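Local coordinates for N-deoxyribosyltransferase (Bacillus psychrosaccharolyticus, PDB 6EVS), which transfers 2-deoxyribosyl groups from deoxynucleosides to purine or pyrimidine bases, and serves as a biocatalyst for making modified nucleosides, at residues K21-L26 and V33-E38; A7-F10 and E14-K17; K3-S8 and K57-H62. One frame throughout, in Å; residues are numbered along the deposited sequence.

The three contacts join a parallel sheet, and the loop leaving one of its strands, to the helices around it. Interactions 1 and 2, with centres about 10 Å apart, both use helix 13-28 and meet where Arg-37 CB lies 3.5 Å from Phe-10 CD1. Interaction 3 works from the other side of the sheet; its centre is about 11 Å from that of interaction 1 and about 14 Å from that of interaction 2. Phe-34 joins interactions 1 and 3, since strand 32-34 pairs with strand 3-7 and the Phe-34 ring stacks on His-62. Residues 7-10 leave the C-terminal end of strand 3-7, the end at which doubly wound alpha/beta enzymes commonly place their active sites.

Interaction 1: residues K21-L26 and V33-E38; sequences KAEQVL and VFSPRE
Segment 21-26 of helix 13-28 turns Glu-23 and Leu-26 toward the end of strand 32-34 and the 3-10 turn that follows it, with the CA atoms of Glu-23 and Val-33 6.9 Å apart. Glu-23 carries the contact. Its extended side chain brings the carboxylate side-on to the guanidinium of Arg-37, making a two-pronged salt bridge: Arg-37 NH2 donates to Glu-23 OE1 at 2.8 Å, and Arg-37 NE to Glu-23 OE2, also at 2.8 Å. Both oxygens are met on their syn side, but the two planes are twisted 35° apart, so the pairing is not flat. Arg-37 gets there with CG lodged between its backbone N and carbonyl carbon (chi1 80°) and the chain then running straight to NE. Ser-35, small enough to come in close beside the carboxylate, donates through OG to Glu-23 OE2; the modelled 2.5 Å is very short and its exact value doubtful. A glutamate suits this largely buried place because its two oxygens can be shared among several donors. Water 1 gives one hydrogen bond to Glu-23 OE1 (3.0 Å) and another to Glu-38 OE1 (2.6 Å), bridging two acids that probably repel each other; Glu-38 is also balanced by a salt bridge from OE2 to Arg-27. Deeper in, branched Val-33 sets CG2 3.7 Å from Leu-26 CB. The whole belongs to the beta-alpha-beta unit of strand 3-7, helix 13-28 and strand 32-34: Leu-6 of the neighbouring strand touches both Glu-23 and Ser-35, while Trp-121 of helix 121-126 packs on Ala-22 and Val-25.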
ATOM      1  N   LYS A  21     -24.761 -19.803  -8.624  1.00 40.30           N
ATOM      2  CA  LYS A  21     -25.674 -18.732  -8.998  1.00 39.61           C
ATOM      3  C   LYS A  21     -24.920 -17.422  -9.163  1.00 38.25           C
ATOM      4  O   LYS A  21     -25.201 -16.653 -10.091  1.00 38.91           O
ATOM      5  CB  LYS A  21     -26.782 -18.590  -7.950  1.00 41.99           C
ATOM      6  CG  LYS A  21     -27.782 -17.458  -8.225  1.00 47.91           C
ATOM      7  CD  LYS A  21     -28.446 -17.622  -9.588  1.00 47.82           C
ATOM      8  CE  LYS A  21     -29.715 -16.794  -9.709  1.00 51.07           C
ATOM      9  NZ  LYS A  21     -30.465 -17.146 -10.953  1.00 56.68           N
ATOM     10  N   ALA A  22     -23.954 -17.158  -8.277  1.00 35.68           N
ATOM     11  CA  ALA A  22     -23.148 -15.944  -8.390  1.00 38.55           C
ATOM     12  C   ALA A  22     -22.370 -15.923  -9.700  1.00 35.52           C
ATOM     13  O   ALA A  22     -22.321 -14.894 -10.387  1.00 35.44           O
ATOM     14  CB  ALA A  22     -22.189 -15.820  -7.205  1.00 35.14           C
ATOM     15  N   GLU A  23     -21.728 -17.046 -10.042  1.00 32.57           N
ATOM     16  CA  GLU A  23     -21.009 -17.138 -11.311  1.00 30.24           C
ATOM     17  C   GLU A  23     -21.938 -16.826 -12.478  1.00 39.18           C
ATOM     18  O   GLU A  23     -21.624 -15.985 -13.333  1.00 35.14           O
ATOM     19  CB  GLU A  23     -20.399 -18.528 -11.480  1.00 32.63           C
ATOM     20  CG  GLU A  23     -19.262 -18.875 -10.515  1.00 33.28           C
ATOM     21  CD  GLU A  23     -19.013 -20.384 -10.459  1.00 40.38           C
ATOM     22  OE1 GLU A  23     -19.842 -21.136 -11.030  1.00 39.94           O
ATOM     23  OE2 GLU A  23     -17.997 -20.812  -9.860  1.00 38.62           O
ATOM     24  N   GLN A  24     -23.115 -17.455 -12.493  1.00 39.58           N
ATOM     25  CA  GLN A  24     -24.057 -17.273 -13.592  1.00 41.83           C
ATOM     26  C   GLN A  24     -24.550 -15.833 -13.669  1.00 40.58           C
ATOM     27  O   GLN A  24     -24.618 -15.247 -14.754  1.00 41.08           O
ATOM     28  CB  GLN A  24     -25.240 -18.236 -13.434  1.00 49.52           C
ATOM     29  CG  GLN A  24     -26.489 -17.797 -14.194  1.00 58.68           C
ATOM     30  CD  GLN A  24     -27.782 -18.214 -13.513  1.00 70.91           C
ATOM     31  OE1 GLN A  24     -28.624 -17.378 -13.172  1.00 71.88           O
ATOM     32  NE2 GLN A  24     -27.949 -19.519 -13.318  1.00 74.55           N
ATOM     33  N   VAL A  25     -24.911 -15.245 -12.527  1.00 41.08           N
ATOM     34  CA  VAL A  25     -25.469 -13.895 -12.546  1.00 37.39           C
ATOM     35  C   VAL A  25     -24.414 -12.891 -12.995  1.00 37.34           C
ATOM     36  O   VAL A  25     -24.658 -12.060 -13.883  1.00 33.10           O
ATOM     37  CB  VAL A  25     -26.043 -13.529 -11.166  1.00 32.28           C
ATOM     38  CG1 VAL A  25     -26.276 -12.017 -11.066  1.00 32.72           C
ATOM     39  CG2 VAL A  25     -27.348 -14.290 -10.917  1.00 34.05           C
ATOM     40  N   LEU A  26     -23.225 -12.954 -12.390  1.00 33.00           N
ATOM     41  CA  LEU A  26     -22.213 -11.944 -12.685  1.00 31.47           C
ATOM     42  C   LEU A  26     -21.672 -12.100 -14.098  1.00 36.11           C
ATOM     43  O   LEU A  26     -21.351 -11.097 -14.746  1.00 37.22           O
ATOM     44  CB  LEU A  26     -21.073 -12.009 -11.664  1.00 27.24           C
ATOM     45  CG  LEU A  26     -21.478 -11.729 -10.214  1.00 31.62           C
ATOM     46  CD1 LEU A  26     -20.338 -11.980  -9.248  1.00 27.45           C
ATOM     47  CD2 LEU A  26     -21.994 -10.302 -10.060  1.00 32.30           C
ATOM     48  N   VAL A  33     -15.217 -13.082 -14.217  1.00 31.69           N
ATOM     49  CA  VAL A  33     -15.259 -13.551 -12.841  1.00 33.44           C
ATOM     50  C   VAL A  33     -14.186 -14.607 -12.641  1.00 27.92           C
ATOM     51  O   VAL A  33     -14.171 -15.623 -13.350  1.00 29.73           O
ATOM     52  CB  VAL A  33     -16.640 -14.121 -12.490  1.00 32.44           C
ATOM     53  CG1 VAL A  33     -16.654 -14.576 -11.038  1.00 26.17           C
ATOM     54  CG2 VAL A  33     -17.708 -13.077 -12.779  1.00 30.93           C
ATOM     55  N   PHE A  34     -13.315 -14.396 -11.652  1.00 26.13           N
ATOM     56  CA  PHE A  34     -12.422 -15.459 -11.189  1.00 32.42           C
ATOM     57  C   PHE A  34     -13.110 -16.200 -10.050  1.00 32.56           C
ATOM     58  O   PHE A  34     -13.397 -15.604  -9.004  1.00 29.52           O
ATOM     59  CB  PHE A  34     -11.073 -14.914 -10.715  1.00 33.17           C
ATOM     60  CG  PHE A  34     -10.138 -15.983 -10.188  1.00 30.99           C
ATOM     61  CD1 PHE A  34      -9.317 -16.689 -11.055  1.00 29.94           C
ATOM     62  CD2 PHE A  34     -10.084 -16.276  -8.828  1.00 27.47           C
ATOM     63  CE1 PHE A  34      -8.419 -17.661 -10.583  1.00 32.24           C
ATOM     64  CE2 PHE A  34      -9.220 -17.267  -8.339  1.00 27.08           C
ATOM     65  CZ  PHE A  34      -8.374 -17.962  -9.228  1.00 33.59           C
ATOM     66  N   SER A  35     -13.360 -17.495 -10.246  1.00 26.50           N
ATOM     67  CA  SER A  35     -14.071 -18.294  -9.251  1.00 29.40           C
ATOM     68  C   SER A  35     -13.124 -19.339  -8.693  1.00 26.38           C
ATOM     69  O   SER A  35     -12.724 -20.250  -9.429  1.00 32.05           O
ATOM     70  CB  SER A  35     -15.309 -18.962  -9.851  1.00 30.82           C
ATOM     71  OG  SER A  35     -16.047 -19.642  -8.826  1.00 32.44           O
ATOM     72  N   PRO A  36     -12.711 -19.227  -7.431  1.00 32.97           N
ATOM     73  CA  PRO A  36     -11.648 -20.099  -6.918  1.00 31.82           C
ATOM     74  C   PRO A  36     -11.911 -21.580  -7.098  1.00 34.31           C
ATOM     75  O   PRO A  36     -10.946 -22.334  -7.241  1.00 35.19           O
ATOM     76  CB  PRO A  36     -11.577 -19.719  -5.437  1.00 36.92           C
ATOM     77  CG  PRO A  36     -11.942 -18.216  -5.448  1.00 32.06           C
ATOM     78  CD  PRO A  36     -13.042 -18.138  -6.490  1.00 29.78           C
ATOM     79  N   ARG A  37     -13.171 -22.014  -7.117  1.00 36.44           N
ATOM     80  CA  ARG A  37     -13.470 -23.437  -7.254  1.00 43.51           C
ATOM     81  C   ARG A  37     -13.101 -23.978  -8.635  1.00 46.95           C
ATOM     82  O   ARG A  37     -12.875 -25.193  -8.776  1.00 42.97           O
ATOM     83  CB  ARG A  37     -14.953 -23.688  -6.969  1.00 47.00           C
ATOM     84  CG  ARG A  37     -15.871 -23.365  -8.130  1.00 44.89           C
ATOM     85  CD  ARG A  37     -17.302 -23.728  -7.829  1.00 51.18           C
ATOM     86  NE  ARG A  37     -18.175 -23.418  -8.954  1.00 45.22           N
ATOM     87  CZ  ARG A  37     -19.185 -24.178  -9.343  1.00 53.47           C
ATOM     88  NH1 ARG A  37     -19.435 -25.306  -8.701  1.00 62.00           N
ATOM     89  NH2 ARG A  37     -19.936 -23.813 -10.374  1.00 55.61           N
ATOM     90  N   GLU A  38     -13.049 -23.111  -9.653  1.00 40.22           N
ATOM     91  CA  GLU A  38     -12.617 -23.503 -10.988  1.00 46.89           C
ATOM     92  C   GLU A  38     -11.106 -23.500 -11.124  1.00 46.38           C
ATOM     93  O   GLU A  38     -10.599 -23.771 -12.216  1.00 43.33           O
ATOM     94  CB  GLU A  38     -13.206 -22.564 -12.052  1.00 48.03           C
ATOM     95  CG  GLU A  38     -14.685 -22.217 -11.900  1.00 47.67           C
ATOM     96  CD  GLU A  38     -15.170 -21.260 -12.983  1.00 43.12           C
ATOM     97  OE1 GLU A  38     -16.334 -21.383 -13.418  1.00 45.11           O
ATOM     98  OE2 GLU A  38     -14.384 -20.381 -13.400  1.00 41.59           O
TER
HETATM   99  O   HOH W   1     -18.413 -22.929 -12.989  1.00 39.80           O

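Interaction 2: residues A7-F10 and E14-K17; sequences ASPF and EQLK
Pro-9 and Gln-15 meet across the turn that carries the chain from strand 3-7 into helix 13-28, the first connection of a beta-alpha-beta crossover. The apolar contacts come first. Gln-15 keeps its chain extended beyond CG and crosses the Pro-9 ring at about a right angle, with CD 3.6 Å from Pro-9 CB; the CB-CG edge of the rigid proline is what the amide end of the long side chain meets. One residue on, Leu-16 reaches back with a methyl branch, CD2 approaching Phe-10 CB at 3.9 Å and also sitting 3.6 Å from Phe-10 O. Leucine suits the place because its branched end can reach both the backbone and the CB of Phe-10. Phe-10 directs its ring the other way: CG stands between the backbone N and the carbonyl carbon (chi1 47°), and the aromatic group packs on Arg-37 instead.

The polar contacts hold the backbone of the turn. Asn-12, between the two segments, accepts a hydrogen bond from the backbone N of Gln-15 through OD1. Water 2 bridges loop and helix, donating to Gln-15 O at 2.9 Å and to Ser-8 OG at 2.7 Å. Serine is apt here, because one short hydroxyl can accept from the water and still donate to its own chain: Ser-8 OG gives its hydrogen to Pro-9 O at 2.8 Å, lying in the carbonyl plane on a lone pair.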
ATOM      1  N   ALA A   7     -15.345 -14.278  -3.781  1.00 22.49           N
ATOM      2  CA  ALA A   7     -14.904 -14.813  -2.491  1.00 23.94           C
ATOM      3  C   ALA A   7     -16.059 -15.559  -1.812  1.00 27.70           C
ATOM      4  O   ALA A   7     -17.017 -14.942  -1.335  1.00 26.76           O
ATOM      5  CB  ALA A   7     -14.389 -13.705  -1.573  1.00 22.43           C
ATOM      6  N   SER A   8     -15.927 -16.881  -1.687  1.00 23.35           N
ATOM      7  CA  SER A   8     -16.967 -17.683  -1.046  1.00 24.51           C
ATOM      8  C   SER A   8     -16.420 -19.068  -0.731  1.00 25.67           C
ATOM      9  O   SER A   8     -15.565 -19.566  -1.471  1.00 28.80           O
ATOM     10  CB  SER A   8     -18.201 -17.823  -1.943  1.00 26.25           C
ATOM     11  OG  SER A   8     -19.105 -18.822  -1.405  1.00 31.14           O
ATOM     12  N   PRO A   9     -16.890 -19.731   0.324  1.00 27.35           N
ATOM     13  CA  PRO A   9     -16.605 -21.160   0.464  1.00 33.49           C
ATOM     14  C   PRO A   9     -17.290 -21.933  -0.653  1.00 36.02           C
ATOM     15  O   PRO A   9     -18.204 -21.436  -1.311  1.00 32.21           O
ATOM     16  CB  PRO A   9     -17.192 -21.517   1.838  1.00 39.22           C
ATOM     17  CG  PRO A   9     -18.287 -20.505   2.060  1.00 30.53           C
ATOM     18  CD  PRO A   9     -17.738 -19.223   1.418  1.00 28.43           C
ATOM     19  N   PHE A  10     -16.833 -23.174  -0.866  1.00 31.06           N
ATOM     20  CA  PHE A  10     -17.402 -24.019  -1.918  1.00 38.30           C
ATOM     21  C   PHE A  10     -17.232 -25.480  -1.536  1.00 42.40           C
ATOM     22  O   PHE A  10     -16.868 -26.322  -2.363  1.00 39.74           O
ATOM     23  CB  PHE A  10     -16.784 -23.727  -3.290  1.00 38.41           C
ATOM     24  CG  PHE A  10     -15.277 -23.655  -3.292  1.00 32.43           C
ATOM     25  CD1 PHE A  10     -14.516 -24.767  -3.631  1.00 34.09           C
ATOM     26  CD2 PHE A  10     -14.627 -22.472  -2.978  1.00 33.59           C
ATOM     27  CE1 PHE A  10     -13.133 -24.711  -3.646  1.00 38.72           C
ATOM     28  CE2 PHE A  10     -13.243 -22.395  -2.997  1.00 32.96           C
ATOM     29  CZ  PHE A  10     -12.489 -23.521  -3.328  1.00 36.57           C
ATOM     30  N   GLU A  14     -24.615 -26.711  -0.405  1.00 47.96           N
ATOM     31  CA  GLU A  14     -25.300 -25.429  -0.272  1.00 48.60           C
ATOM     32  C   GLU A  14     -24.385 -24.278  -0.674  1.00 46.71           C
ATOM     33  O   GLU A  14     -24.785 -23.389  -1.434  1.00 40.64           O
ATOM     34  CB  GLU A  14     -25.795 -25.254   1.166  1.00 53.62           C
ATOM     35  CG  GLU A  14     -26.749 -24.095   1.366  1.00 62.71           C
ATOM     36  CD  GLU A  14     -28.005 -24.235   0.531  1.00 70.31           C
ATOM     37  OE1 GLU A  14     -28.455 -23.224  -0.053  1.00 71.66           O
ATOM     38  OE2 GLU A  14     -28.537 -25.359   0.458  1.00 74.70           O
ATOM     39  N   GLN A  15     -23.149 -24.280  -0.177  1.00 44.25           N
ATOM     40  CA  GLN A  15     -22.205 -23.252  -0.586  1.00 40.91           C
ATOM     41  C   GLN A  15     -21.981 -23.306  -2.091  1.00 40.70           C
ATOM     42  O   GLN A  15     -21.951 -22.269  -2.764  1.00 38.51           O
ATOM     43  CB  GLN A  15     -20.893 -23.416   0.180  1.00 35.76           C
ATOM     44  CG  GLN A  15     -21.072 -23.609   1.677  1.00 35.07           C
ATOM     45  CD  GLN A  15     -19.778 -23.941   2.400  1.00 38.76           C
ATOM     46  OE1 GLN A  15     -19.653 -23.744   3.614  1.00 49.21           O
ATOM     47  NE2 GLN A  15     -18.808 -24.441   1.656  1.00 35.39           N
ATOM     48  N   LEU A  16     -21.870 -24.511  -2.653  1.00 41.75           N
ATOM     49  CA  LEU A  16     -21.682 -24.639  -4.097  1.00 38.83           C
ATOM     50  C   LEU A  16     -22.871 -24.087  -4.872  1.00 38.29           C
ATOM     51  O   LEU A  16     -22.687 -23.495  -5.944  1.00 34.69           O
ATOM     52  CB  LEU A  16     -21.464 -26.099  -4.473  1.00 37.28           C
ATOM     53  CG  LEU A  16     -20.096 -26.652  -4.154  1.00 35.61           C
ATOM     54  CD1 LEU A  16     -20.185 -28.169  -4.115  1.00 40.79           C
ATOM     55  CD2 LEU A  16     -19.091 -26.195  -5.198  1.00 38.60           C
ATOM     56  N   LYS A  17     -24.090 -24.273  -4.355  1.00 36.86           N
ATOM     57  CA  LYS A  17     -25.254 -23.708  -5.020  1.00 42.68           C
ATOM     58  C   LYS A  17     -25.133 -22.189  -5.140  1.00 42.15           C
ATOM     59  O   LYS A  17     -25.317 -21.626  -6.225  1.00 40.20           O
ATOM     60  CB  LYS A  17     -26.526 -24.095  -4.272  1.00 45.65           C
ATOM     61  CG  LYS A  17     -27.730 -23.220  -4.592  1.00 54.63           C
ATOM     62  CD  LYS A  17     -28.981 -23.716  -3.864  1.00 62.16           C
ATOM     63  CE  LYS A  17     -29.092 -25.228  -3.963  1.00 68.17           C
ATOM     64  NZ  LYS A  17     -30.009 -25.805  -2.928  1.00 77.34           N
TER
HETATM   65  O   HOH W   2     -21.535 -19.897  -1.110  1.00 33.77           O

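Interaction 3: residues K3-S8 and K57-H62; sequences KIYLAS and KNDLEH
His-62, whose CB rests against Tyr-5, grips Asn-58 O twice: its ring nitrogen ND1 donates at 2.8 Å and its backbone N at 3.0 Å, from opposite faces of the carbonyl plane. The ND1 bond lies in the imidazole plane but is tilted 32° from that of the carbonyl. The other nitrogen, NE2, bonds to Thr-131 O of a second subunit, and the ring is held in its orientation by these two nitrogens between them. With both nitrogens facing carbonyl oxygens, a protonated ring would be favoured, though the geometry alone cannot settle it. Histidine thus serves the fold and the oligomer at once.

Tyr-5 comes from the strand. With CG anti to the backbone N (chi1 -174°), its ring lies against helix 49-65 over about one turn, from Asp-59 to His-62. Tyr-5 CD1 lies 3.6 Å from His-62 C, and His-62 CB sits at the ring edge, in its plane. Further along the ring, Tyr-5 CE1 comes within 3.3 Å of Asp-59 O.

In the doubly wound, flavodoxin-like order of this parallel sheet, helix 49-65 packs on one face of the sheet, and Leu-6 turns to helix 13-28 on the other face. A large aromatic at position 5 therefore spans the gap from strand 3-7 to helix 49-65.

The Tyr-5 ring and the Asp-59 carboxylate stand 75° apart, and Tyr-5 OH approaches Asp-59 CB at 3.4 Å. For its hydrogen bond the phenol looks elsewhere, pairing with Glu-85 OE2 of helix 80-91.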
ATOM      1  N   LYS A   3     -13.689  -6.796 -13.740  1.00 28.01           N
ATOM      2  CA  LYS A   3     -13.103  -8.039 -13.262  1.00 29.41           C
ATOM      3  C   LYS A   3     -13.499  -8.234 -11.802  1.00 30.87           C
ATOM      4  O   LYS A   3     -13.372  -7.310 -10.984  1.00 23.96           O
ATOM      5  CB  LYS A   3     -11.577  -8.022 -13.403  1.00 30.23           C
ATOM      6  CG  LYS A   3     -11.079  -7.621 -14.790  1.00 31.70           C
ATOM      7  CD  LYS A   3      -9.544  -7.605 -14.850  1.00 37.59           C
ATOM      8  CE  LYS A   3      -8.959  -6.215 -14.642  1.00 39.13           C
ATOM      9  NZ  LYS A   3      -7.457  -6.242 -14.510  1.00 43.13           N
ATOM     10  N   ILE A   4     -13.994  -9.426 -11.472  1.00 29.98           N
ATOM     11  CA  ILE A   4     -14.568  -9.676 -10.156  1.00 22.41           C
ATOM     12  C   ILE A   4     -13.936 -10.922  -9.558  1.00 30.16           C
ATOM     13  O   ILE A   4     -13.889 -11.971 -10.211  1.00 30.53           O
ATOM     14  CB  ILE A   4     -16.095  -9.837 -10.224  1.00 28.40           C
ATOM     15  CG1 ILE A   4     -16.760  -8.540 -10.730  1.00 24.94           C
ATOM     16  CG2 ILE A   4     -16.630 -10.265  -8.852  1.00 24.94           C
ATOM     17  CD1 ILE A   4     -18.313  -8.644 -10.797  1.00 30.78           C
ATOM     18  N   TYR A   5     -13.447 -10.805  -8.322  1.00 22.35           N
ATOM     19  CA  TYR A   5     -13.014 -11.973  -7.565  1.00 24.68           C
ATOM     20  C   TYR A   5     -14.175 -12.480  -6.724  1.00 26.40           C
ATOM     21  O   TYR A   5     -14.672 -11.742  -5.867  1.00 24.78           O
ATOM     22  CB  TYR A   5     -11.837 -11.618  -6.661  1.00 27.07           C
ATOM     23  CG  TYR A   5     -11.225 -12.812  -5.950  1.00 27.02           C
ATOM     24  CD1 TYR A   5     -10.149 -13.513  -6.518  1.00 29.44           C
ATOM     25  CD2 TYR A   5     -11.714 -13.249  -4.716  1.00 25.59           C
ATOM     26  CE1 TYR A   5      -9.585 -14.632  -5.864  1.00 34.35           C
ATOM     27  CE2 TYR A   5     -11.156 -14.342  -4.066  1.00 29.30           C
ATOM     28  CZ  TYR A   5     -10.104 -15.037  -4.643  1.00 25.40           C
ATOM     29  OH  TYR A   5      -9.554 -16.100  -3.957  1.00 24.47           O
ATOM     30  N   LEU A   6     -14.561 -13.748  -6.910  1.00 24.16           N
ATOM     31  CA  LEU A   6     -15.726 -14.291  -6.189  1.00 23.52           C
ATOM     32  C   LEU A   6     -15.219 -14.964  -4.920  1.00 23.35           C
ATOM     33  O   LEU A   6     -14.682 -16.079  -4.966  1.00 26.09           O
ATOM     34  CB  LEU A   6     -16.497 -15.248  -7.084  1.00 28.47           C
ATOM     35  CG  LEU A   6     -17.709 -15.953  -6.490  1.00 30.10           C
ATOM     36  CD1 LEU A   6     -18.674 -14.912  -5.915  1.00 26.78           C
ATOM     37  CD2 LEU A   6     -18.359 -16.783  -7.578  1.00 32.54           C
ATOM     38  N   ALA A   7     -15.345 -14.278  -3.781  1.00 22.49           N
ATOM     39  CA  ALA A   7     -14.904 -14.813  -2.491  1.00 23.94           C
ATOM     40  C   ALA A   7     -16.059 -15.559  -1.812  1.00 27.70           C
ATOM     41  O   ALA A   7     -17.017 -14.942  -1.335  1.00 26.76           O
ATOM     42  CB  ALA A   7     -14.389 -13.705  -1.573  1.00 22.43           C
ATOM     43  N   SER A   8     -15.927 -16.881  -1.687  1.00 23.35           N
ATOM     44  CA  SER A   8     -16.967 -17.683  -1.046  1.00 24.51           C
ATOM     45  C   SER A   8     -16.420 -19.068  -0.731  1.00 25.67           C
ATOM     46  O   SER A   8     -15.565 -19.566  -1.471  1.00 28.80           O
ATOM     47  CB  SER A   8     -18.201 -17.823  -1.943  1.00 26.25           C
ATOM     48  OG  SER A   8     -19.105 -18.822  -1.405  1.00 31.14           O
ATOM     49  N   LYS A  57      -1.077 -18.354  -3.922  1.00 32.22           N
ATOM     50  CA  LYS A  57      -0.501 -17.308  -4.762  1.00 36.85           C
ATOM     51  C   LYS A  57      -1.436 -16.952  -5.902  1.00 27.34           C
ATOM     52  O   LYS A  57      -1.628 -15.775  -6.204  1.00 27.69           O
ATOM     53  CB  LYS A  57       0.859 -17.751  -5.304  1.00 35.24           C
ATOM     54  CG  LYS A  57       1.946 -17.763  -4.260  1.00 43.03           C
ATOM     55  CD  LYS A  57       3.290 -18.223  -4.861  1.00 46.66           C
ATOM     56  CE  LYS A  57       4.416 -18.086  -3.847  1.00 51.27           C
ATOM     57  NZ  LYS A  57       5.747 -17.816  -4.474  1.00 58.06           N
ATOM     58  N   ASN A  58      -2.068 -17.957  -6.521  1.00 28.45           N
ATOM     59  CA  ASN A  58      -2.950 -17.653  -7.639  1.00 28.69           C
ATOM     60  C   ASN A  58      -4.183 -16.903  -7.167  1.00 29.58           C
ATOM     61  O   ASN A  58      -4.657 -15.980  -7.843  1.00 26.66           O
ATOM     62  CB  ASN A  58      -3.356 -18.941  -8.361  1.00 30.66           C
ATOM     63  CG  ASN A  58      -3.992 -18.671  -9.711  1.00 38.37           C
ATOM     64  OD1 ASN A  58      -3.592 -17.738 -10.420  1.00 34.30           O
ATOM     65  ND2 ASN A  58      -4.983 -19.474 -10.075  1.00 33.39           N
ATOM     66  N   ASP A  59      -4.715 -17.290  -6.006  1.00 26.50           N
ATOM     67  CA  ASP A  59      -5.904 -16.632  -5.462  1.00 29.88           C
ATOM     68  C   ASP A  59      -5.610 -15.172  -5.148  1.00 34.82           C
ATOM     69  O   ASP A  59      -6.332 -14.267  -5.589  1.00 29.53           O
ATOM     70  CB  ASP A  59      -6.381 -17.362  -4.202  1.00 27.86           C
ATOM     71  CG  ASP A  59      -7.134 -18.659  -4.508  1.00 38.75           C
ATOM     72  OD1 ASP A  59      -7.288 -19.004  -5.704  1.00 39.17           O
ATOM     73  OD2 ASP A  59      -7.567 -19.323  -3.549  1.00 37.29           O
ATOM     74  N   LEU A  60      -4.552 -14.931  -4.364  1.00 30.27           N
ATOM     75  CA  LEU A  60      -4.167 -13.567  -4.011  1.00 27.47           C
ATOM     76  C   LEU A  60      -3.871 -12.728  -5.254  1.00 31.01           C
ATOM     77  O   LEU A  60      -4.327 -11.582  -5.363  1.00 30.28           O
ATOM     78  CB  LEU A  60      -2.957 -13.598  -3.074  1.00 33.67           C
ATOM     79  CG  LEU A  60      -2.549 -12.292  -2.396  1.00 38.97           C
ATOM     80  CD1 LEU A  60      -3.742 -11.666  -1.660  1.00 32.14           C
ATOM     81  CD2 LEU A  60      -1.384 -12.533  -1.444  1.00 37.81           C
ATOM     82  N   GLU A  61      -3.123 -13.280  -6.213  1.00 24.27           N
ATOM     83  CA  GLU A  61      -2.875 -12.540  -7.447  1.00 26.44           C
ATOM     84  C   GLU A  61      -4.185 -12.170  -8.145  1.00 28.64           C
ATOM     85  O   GLU A  61      -4.297 -11.082  -8.726  1.00 30.10           O
ATOM     86  CB  GLU A  61      -1.961 -13.337  -8.386  1.00 27.79           C
ATOM     87  CG  GLU A  61      -1.199 -12.458  -9.355  1.00 49.77           C
ATOM     88  CD  GLU A  61      -0.198 -11.546  -8.656  1.00 58.12           C
ATOM     89  OE1 GLU A  61       0.160 -10.509  -9.236  1.00 65.24           O
ATOM     90  OE2 GLU A  61       0.225 -11.859  -7.520  1.00 62.32           O
ATOM     91  N   HIS A  62      -5.209 -13.038  -8.068  1.00 24.37           N
ATOM     92  CA  HIS A  62      -6.456 -12.694  -8.735  1.00 24.47           C
ATOM     93  C   HIS A  62      -7.312 -11.725  -7.923  1.00 27.72           C
ATOM     94  O   HIS A  62      -8.153 -11.028  -8.503  1.00 26.32           O
ATOM     95  CB  HIS A  62      -7.233 -13.954  -9.100  1.00 25.67           C
ATOM     96  CG  HIS A  62      -6.758 -14.567 -10.376  1.00 28.21           C
ATOM     97  ND1 HIS A  62      -5.701 -15.451 -10.425  1.00 28.49           N
ATOM     98  CD2 HIS A  62      -7.144 -14.371 -11.660  1.00 29.29           C
ATOM     99  CE1 HIS A  62      -5.500 -15.822 -11.679  1.00 32.43           C
ATOM    100  NE2 HIS A  62      -6.352 -15.172 -12.451  1.00 30.60           N
TER